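Local coordinates for 4-hydroxy-3-methylbut-2-enyl diphosphate reductase, apicoplast (Plasmodium falciparum, PDB 4N7B), which catalyses the last step of the DOXP/MEP isoprenoid pathway in the apicoplast, using an iron-sulfur cluster to reduce HMBPP to a mixture of IPP and DMAPP, at residues Asp262-Lys267 with Ser485-Glu490; Ser439-Ala444 with Thr481-Thr486. All blocks are in the same frame, centred on the assembly; numbering follows the deposited sequence.

Contact 1 (Asp262-Lys267 with Ser485-Glu490)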
ATOM      1  N   ASP A 262       9.902   2.466  -7.211  1.00 43.90           N
ATOM      2  CA  ASP A 262      10.684   2.389  -8.443  1.00 47.69           C
ATOM      3  C   ASP A 262      11.951   1.563  -8.231  1.00 39.97           C
ATOM      4  O   ASP A 262      12.389   0.841  -9.115  1.00 40.40           O
ATOM      5  CB  ASP A 262      11.014   3.796  -8.960  1.00 53.03           C
ATOM      6  CG  ASP A 262       9.765   4.673  -9.100  1.00 64.92           C
ATOM      7  OD1 ASP A 262       8.902   4.330  -9.941  1.00 64.89           O
ATOM      8  OD2 ASP A 262       9.631   5.688  -8.360  1.00 64.27           O
ATOM      9  N   ILE A 263      12.532   1.643  -7.047  1.00 40.50           N
ATOM     10  CA  ILE A 263      13.758   0.891  -6.782  1.00 41.76           C
ATOM     11  C   ILE A 263      13.523  -0.609  -6.864  1.00 39.66           C
ATOM     12  O   ILE A 263      14.271  -1.311  -7.519  1.00 40.91           O
ATOM     13  CB  ILE A 263      14.355   1.267  -5.442  1.00 42.40           C
ATOM     14  CG1 ILE A 263      14.818   2.724  -5.513  1.00 39.51           C
ATOM     15  CG2 ILE A 263      15.515   0.332  -5.089  1.00 42.11           C
ATOM     16  CD1 ILE A 263      15.169   3.303  -4.189  1.00 41.13           C
ATOM     17  N   VAL A 264      12.470  -1.094  -6.214  1.00 36.71           N
ATOM     18  CA  VAL A 264      12.089  -2.497  -6.310  1.00 33.63           C
ATOM     19  C   VAL A 264      11.823  -2.915  -7.758  1.00 36.87           C
ATOM     20  O   VAL A 264      12.304  -3.946  -8.224  1.00 41.62           O
ATOM     21  CB  VAL A 264      10.812  -2.747  -5.508  1.00 33.10           C
ATOM     22  CG1 VAL A 264      10.153  -4.082  -5.908  1.00 33.10           C
ATOM     23  CG2 VAL A 264      11.108  -2.702  -4.017  1.00 33.87           C
ATOM     24  N   CYS A 265      11.041  -2.111  -8.465  1.00 36.95           N
ATOM     25  CA  CYS A 265      10.589  -2.460  -9.805  1.00 42.87           C
ATOM     26  C   CYS A 265      11.733  -2.474 -10.802  1.00 43.35           C
ATOM     27  O   CYS A 265      11.784  -3.330 -11.685  1.00 42.78           O
ATOM     28  CB  CYS A 265       9.531  -1.465 -10.266  1.00 44.46           C
ATOM     29  SG  CYS A 265       7.938  -1.739  -9.523  1.00 44.87           S
ATOM     30  N   LYS A 266      12.644  -1.521 -10.679  1.00 50.69           N
ATOM     31  CA  LYS A 266      13.777  -1.464 -11.588  1.00 55.45           C
ATOM     32  C   LYS A 266      14.622  -2.726 -11.410  1.00 56.00           C
ATOM     33  O   LYS A 266      15.139  -3.283 -12.383  1.00 58.02           O
ATOM     34  CB  LYS A 266      14.611  -0.214 -11.327  1.00 54.84           C
ATOM     35  CG  LYS A 266      15.886  -0.143 -12.140  1.00 67.22           C
ATOM     36  CD  LYS A 266      16.833   0.909 -11.576  1.00 77.74           C
ATOM     37  CE  LYS A 266      18.182   0.926 -12.300  1.00 80.44           C
ATOM     38  NZ  LYS A 266      19.129   1.903 -11.680  1.00 76.73           N
ATOM     39  N   LYS A 267      14.750  -3.190 -10.168  1.00 49.31           N
ATOM     40  CA  LYS A 267      15.570  -4.365  -9.892  1.00 56.40           C
ATOM     41  C   LYS A 267      14.958  -5.586 -10.580  1.00 59.92           C
ATOM     42  O   LYS A 267      15.673  -6.431 -11.130  1.00 60.61           O
ATOM     43  CB  LYS A 267      15.692  -4.587  -8.389  1.00 50.37           C
ATOM     44  CG  LYS A 267      16.555  -5.764  -7.992  1.00 57.17           C
ATOM     45  CD  LYS A 267      16.503  -5.968  -6.483  1.00 62.44           C
ATOM     46  CE  LYS A 267      17.063  -7.328  -6.061  1.00 62.48           C
ATOM     47  NZ  LYS A 267      16.828  -7.600  -4.600  1.00 64.55           N
ATOM     48  N   SER A 485       6.429  -0.108   1.084  1.00 27.11           N
ATOM     49  CA  SER A 485       6.964  -0.596  -0.191  1.00 26.06           C
ATOM     50  C   SER A 485       8.453  -0.286  -0.286  1.00 23.75           C
ATOM     51  O   SER A 485       9.083  -0.572  -1.298  1.00 30.93           O
ATOM     52  CB  SER A 485       6.249   0.080  -1.370  1.00 29.43           C
ATOM     53  OG  SER A 485       5.997   1.470  -1.066  1.00 38.30           O
ATOM     54  N   THR A 486       9.019   0.304   0.763  1.00 26.12           N
ATOM     55  CA  THR A 486      10.413   0.790   0.735  1.00 25.76           C
ATOM     56  C   THR A 486      11.479  -0.229   1.232  1.00 28.13           C
ATOM     57  O   THR A 486      11.437  -0.678   2.380  1.00 28.33           O
ATOM     58  CB  THR A 486      10.548   2.069   1.580  1.00 25.12           C
ATOM     59  OG1 THR A 486       9.610   3.046   1.114  1.00 31.66           O
ATOM     60  CG2 THR A 486      11.941   2.633   1.458  1.00 25.26           C
ATOM     61  N   PRO A 487      12.459  -0.566   0.371  1.00 33.54           N
ATOM     62  CA  PRO A 487      13.535  -1.491   0.759  1.00 32.58           C
ATOM     63  C   PRO A 487      14.364  -0.959   1.912  1.00 29.54           C
ATOM     64  O   PRO A 487      14.677   0.228   1.943  1.00 26.71           O
ATOM     65  CB  PRO A 487      14.391  -1.604  -0.505  1.00 32.37           C
ATOM     66  CG  PRO A 487      13.511  -1.122  -1.618  1.00 32.31           C
ATOM     67  CD  PRO A 487      12.592  -0.108  -1.021  1.00 31.18           C
ATOM     68  N   GLU A 488      14.717  -1.843   2.843  1.00 23.60           N
ATOM     69  CA  GLU A 488      15.392  -1.463   4.088  1.00 23.00           C
ATOM     70  C   GLU A 488      16.741  -0.811   3.775  1.00 26.44           C
ATOM     71  O   GLU A 488      17.129   0.150   4.450  1.00 27.87           O
ATOM     72  CB  GLU A 488      15.561  -2.671   5.020  1.00 29.52           C
ATOM     73  CG  GLU A 488      16.304  -2.369   6.342  1.00 27.60           C
ATOM     74  CD  GLU A 488      15.657  -1.229   7.161  1.00 35.94           C
ATOM     75  OE1 GLU A 488      16.341  -0.658   8.036  1.00 34.74           O
ATOM     76  OE2 GLU A 488      14.474  -0.894   6.938  1.00 29.92           O
ATOM     77  N   GLN A 489      17.436  -1.290   2.738  1.00 24.68           N
ATOM     78  CA  GLN A 489      18.714  -0.675   2.366  1.00 28.49           C
ATOM     79  C   GLN A 489      18.589   0.833   2.119  1.00 30.23           C
ATOM     80  O   GLN A 489      19.489   1.608   2.469  1.00 29.26           O
ATOM     81  CB  GLN A 489      19.336  -1.320   1.123  1.00 32.44           C
ATOM     82  CG  GLN A 489      20.852  -0.988   0.982  1.00 44.33           C
ATOM     83  CD  GLN A 489      21.445  -1.310  -0.407  1.00 59.87           C
ATOM     84  OE1 GLN A 489      20.754  -1.817  -1.297  1.00 61.06           O
ATOM     85  NE2 GLN A 489      22.735  -1.008  -0.587  1.00 58.41           N
ATOM     86  N   GLU A 490      17.494   1.281   1.517  1.00 27.29           N
ATOM     87  CA  GLU A 490      17.401   2.717   1.245  1.00 31.50           C
ATOM     88  C   GLU A 490      17.323   3.472   2.572  1.00 32.11           C
ATOM     89  O   GLU A 490      17.917   4.532   2.725  1.00 33.75           O
ATOM     90  CB  GLU A 490      16.237   3.049   0.331  1.00 28.70           C
ATOM     91  CG  GLU A 490      16.391   2.449  -1.042  1.00 35.81           C
ATOM     92  CD  GLU A 490      17.683   2.877  -1.747  1.00 37.39           C
ATOM     93  OE1 GLU A 490      18.224   3.975  -1.453  1.00 38.46           O
ATOM     94  OE2 GLU A 490      18.157   2.108  -2.609  1.00 40.82           O
TER
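Val264 and Pro487 meet where the first turn of helix 262-271 faces the chain just before helix 488-499. The touching branch of Val264 is CG2, which lies 3.7 Å from CG of the Pro487 ring; the two side chains approach at a slant. Val264 CG2 also lies 4.0 Å from Ser485 O, a van der Waals contact at the edge of the apolar patch. Ile263, one residue earlier, completes the patch with both of its branches. Its CG2 reaches Pro487 CG more loosely, at 4.3 Å, while CD1 extends to meet Glu490 head-on, 3.5 Å from Glu490 CG. A charged side chain here offers CG, CD and the oxygen OE2 to the methyl CD1. In Glu490, chi1 (-64°) sets CG beside the backbone N, and the bend at chi2 (-57°) brings CD and the carboxylate round to Ile263 CD1; its OE1 is hydrogen-bonded to Thr463.

The second shell fixes both sides. Pro487 is the N-cap residue of its helix, and its O accepts from Glu490 N at 3.0 Å in the first turn, so that Pro487 and Glu490 face helix 262-271 together. On the other side, the side chain of Asn261 accepts from Val264 N, and Val264 also packs on Ile238 of helix 232-247. Thus two helix starts face each other, joining the lobe built on strands 252-255, 273-276, 287-290 and 309-312 to the helix after strand 477-482 of the five-stranded sheet. Such packing between lobes belongs to the three-lobed IspH (LytB) fold, beside Ser485, which probably binds the substrate.

Contact 2 (Ser439-Ala444 with Thr481-Thr486). With SO4 (sulfate ion), chain C.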
ATOM      1  N   SER A 439       7.070   8.557  -4.389  1.00 37.56           N
ATOM      2  CA  SER A 439       5.930   9.473  -4.474  1.00 34.14           C
ATOM      3  C   SER A 439       4.731   8.788  -5.110  1.00 35.35           C
ATOM      4  O   SER A 439       3.612   9.270  -4.994  1.00 35.56           O
ATOM      5  CB  SER A 439       6.288  10.739  -5.257  1.00 37.27           C
ATOM      6  OG  SER A 439       6.719  10.399  -6.552  1.00 39.50           O
ATOM      7  N   SER A 440       4.953   7.653  -5.766  1.00 35.61           N
ATOM      8  CA  SER A 440       3.840   6.909  -6.351  1.00 31.72           C
ATOM      9  C   SER A 440       3.110   6.086  -5.275  1.00 37.92           C
ATOM     10  O   SER A 440       2.077   5.495  -5.549  1.00 38.12           O
ATOM     11  CB  SER A 440       4.346   5.979  -7.456  1.00 35.29           C
ATOM     12  OG  SER A 440       5.210   4.978  -6.915  1.00 43.08           O
ATOM     13  N   SER A 441       3.656   6.031  -4.059  1.00 37.74           N
ATOM     14  CA  SER A 441       3.036   5.254  -2.986  1.00 25.20           C
ATOM     15  C   SER A 441       2.125   6.066  -2.066  1.00 31.17           C
ATOM     16  O   SER A 441       2.575   6.988  -1.372  1.00 30.31           O
ATOM     17  CB  SER A 441       4.094   4.579  -2.115  1.00 26.73           C
ATOM     18  OG  SER A 441       3.497   4.192  -0.889  1.00 32.43           O
ATOM     19  N   SER A 442       0.854   5.687  -2.009  1.00 29.42           N
ATOM     20  CA  SER A 442      -0.105   6.424  -1.201  1.00 33.18           C
ATOM     21  C   SER A 442       0.234   6.342   0.291  1.00 29.81           C
ATOM     22  O   SER A 442       0.219   7.361   0.981  1.00 23.22           O
ATOM     23  CB  SER A 442      -1.538   5.940  -1.488  1.00 35.85           C
ATOM     24  OG  SER A 442      -2.439   6.355  -0.472  1.00 46.83           O
ATOM     25  N   ASN A 443       0.556   5.158   0.805  1.00 30.68           N
ATOM     26  CA  ASN A 443       0.796   5.049   2.242  1.00 23.76           C
ATOM     27  C   ASN A 443       2.039   5.838   2.662  1.00 23.00           C
ATOM     28  O   ASN A 443       2.107   6.341   3.784  1.00 25.28           O
ATOM     29  CB  ASN A 443       0.878   3.579   2.716  1.00 28.21           C
ATOM     30  CG  ASN A 443       2.220   2.942   2.425  1.00 28.02           C
ATOM     31  OD1 ASN A 443       3.153   3.049   3.216  1.00 27.12           O
ATOM     32  ND2 ASN A 443       2.321   2.265   1.292  1.00 24.85           N
ATOM     33  N   ALA A 444       3.035   5.930   1.780  1.00 20.14           N
ATOM     34  CA  ALA A 444       4.195   6.789   2.040  1.00 23.60           C
ATOM     35  C   ALA A 444       3.716   8.230   2.192  1.00 24.86           C
ATOM     36  O   ALA A 444       4.035   8.912   3.171  1.00 22.49           O
ATOM     37  CB  ALA A 444       5.212   6.702   0.900  1.00 21.50           C
ATOM     38  N   THR A 481      11.323   7.176   9.263  1.00 19.30           N
ATOM     39  CA  THR A 481      10.572   5.964   8.983  1.00 19.00           C
ATOM     40  C   THR A 481      10.527   5.675   7.485  1.00 19.38           C
ATOM     41  O   THR A 481      11.177   6.356   6.703  1.00 21.19           O
ATOM     42  CB  THR A 481       9.156   6.021   9.551  1.00 25.32           C
ATOM     43  OG1 THR A 481       8.552   4.730   9.399  1.00 24.49           O
ATOM     44  CG2 THR A 481       8.330   7.025   8.833  1.00 28.07           C
ATOM     45  N   SER A 482       9.765   4.674   7.074  1.00 19.31           N
ATOM     46  CA  SER A 482       9.728   4.320   5.673  1.00 19.84           C
ATOM     47  C   SER A 482       8.420   3.634   5.358  1.00 19.82           C
ATOM     48  O   SER A 482       7.803   3.025   6.227  1.00 25.64           O
ATOM     49  CB  SER A 482      10.908   3.407   5.318  1.00 26.38           C
ATOM     50  OG  SER A 482      10.848   2.220   6.092  1.00 22.78           O
ATOM     51  N   ALA A 483       8.000   3.758   4.105  1.00 23.72           N
ATOM     52  CA  ALA A 483       6.721   3.238   3.659  1.00 24.27           C
ATOM     53  C   ALA A 483       6.743   1.727   3.517  1.00 25.00           C
ATOM     54  O   ALA A 483       7.801   1.097   3.562  1.00 28.14           O
ATOM     55  CB  ALA A 483       6.354   3.860   2.343  1.00 26.81           C
ATOM     56  N   ALA A 484       5.561   1.157   3.324  1.00 25.03           N
ATOM     57  CA  ALA A 484       5.399  -0.285   3.280  1.00 25.75           C
ATOM     58  C   ALA A 484       6.010  -0.924   2.042  1.00 28.89           C
ATOM     59  O   ALA A 484       6.095  -2.147   1.958  1.00 28.15           O
ATOM     60  CB  ALA A 484       3.906  -0.644   3.379  1.00 28.91           C
ATOM     61  N   SER A 485       6.429  -0.108   1.084  1.00 27.11           N
ATOM     62  CA  SER A 485       6.964  -0.596  -0.191  1.00 26.06           C
ATOM     63  C   SER A 485       8.453  -0.286  -0.286  1.00 23.75           C
ATOM     64  O   SER A 485       9.083  -0.572  -1.298  1.00 30.93           O
ATOM     65  CB  SER A 485       6.249   0.080  -1.370  1.00 29.43           C
ATOM     66  OG  SER A 485       5.997   1.470  -1.066  1.00 38.30           O
ATOM     67  N   THR A 486       9.019   0.304   0.763  1.00 26.12           N
ATOM     68  CA  THR A 486      10.413   0.790   0.735  1.00 25.76           C
ATOM     69  C   THR A 486      11.479  -0.229   1.232  1.00 28.13           C
ATOM     70  O   THR A 486      11.437  -0.678   2.380  1.00 28.33           O
ATOM     71  CB  THR A 486      10.548   2.069   1.580  1.00 25.12           C
ATOM     72  OG1 THR A 486       9.610   3.046   1.114  1.00 31.66           O
ATOM     73  CG2 THR A 486      11.941   2.633   1.458  1.00 25.26           C
TER
HETATM   74  S   SO4 C 402       0.251   2.158  -2.142  1.00 38.77           S
HETATM   75  O1  SO4 C 402      -0.807   1.182  -2.361  1.00 39.35           O
HETATM   76  O2  SO4 C 402       1.560   1.540  -2.381  1.00 37.69           O
HETATM   77  O3  SO4 C 402       0.030   3.248  -3.089  1.00 38.74           O
HETATM   78  O4  SO4 C 402       0.235   2.719  -0.779  1.00 27.95           O
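Asn443 and Ala483 lead this contact, in which the N-terminal turn of helix 442-452 meets the loop leaving strand 477-482, at the anion-binding helix start of the IspH site. Asn443 uses both ends of its amide. OD1 accepts from Ala484 N at 3.1 Å, a nearly straight bond (172° at the hydrogen) whose donor is tilted a little from the carbonyl plane. ND2 turns the other way and donates to sulfate O4 at 3.0 Å. With chi1 at 79°, CG sits between the backbone N and the carbonyl carbon; this brings the amide back over the main chain, so that ND2 reaches the oxygen O4 already bound by Asn443 N. O4 is therefore gripped twice by one residue, while Ser442 N holds O3. His260 and His343 also hydrogen-bond the sulfate, consistent with its standing in for the substrate diphosphate, for which these residues are probable ligands.

Ala483 presents its methyl to two neighbours: OD1 of Asn443, and CB of Ala444, which Ala483 CB meets at 3.4 Å, tighter than usual for two carbons. It also opens a type I turn, its O accepting from Thr486 N. This turn carries Ala484 against the iron-sulfur cluster, so the amide of Asn443 bridges the anion site and the loop that touches the cofactor.

Ala484, the third major contributor, lays its CB beside the asparagine amide, 3.8 Å from Asn443 OD1. Ser441, the N-cap residue, caps the helix: OG, anti to its backbone N, takes the N-H of Ala444 at 3.2 Å and stands 3.7 Å from Ser485 OG.

Both contacts are buried, but the centre of contact 2 lies about 7 Å from the centre of the chain and that of contact 1 about 14 Å, and all the touching residues of contact 2 are buried whereas contact 1 includes partly exposed ones. They share Ser485 and Thr486, the link from strand 477-482 to helix 488-499. Chemistry follows place: the outer contact joins two lobes mainly through aliphatic packing, without a hydrogen bond between its segments, while the inner one, within the lobe of the five-stranded sheet, adds a side-chain-to-backbone hydrogen bond and a helix cap around an anion. Ser485 takes part in both, by its backbone O in contact 1 and by its side chain in contact 2, where the hydroxyl has a weak bond to His260 O.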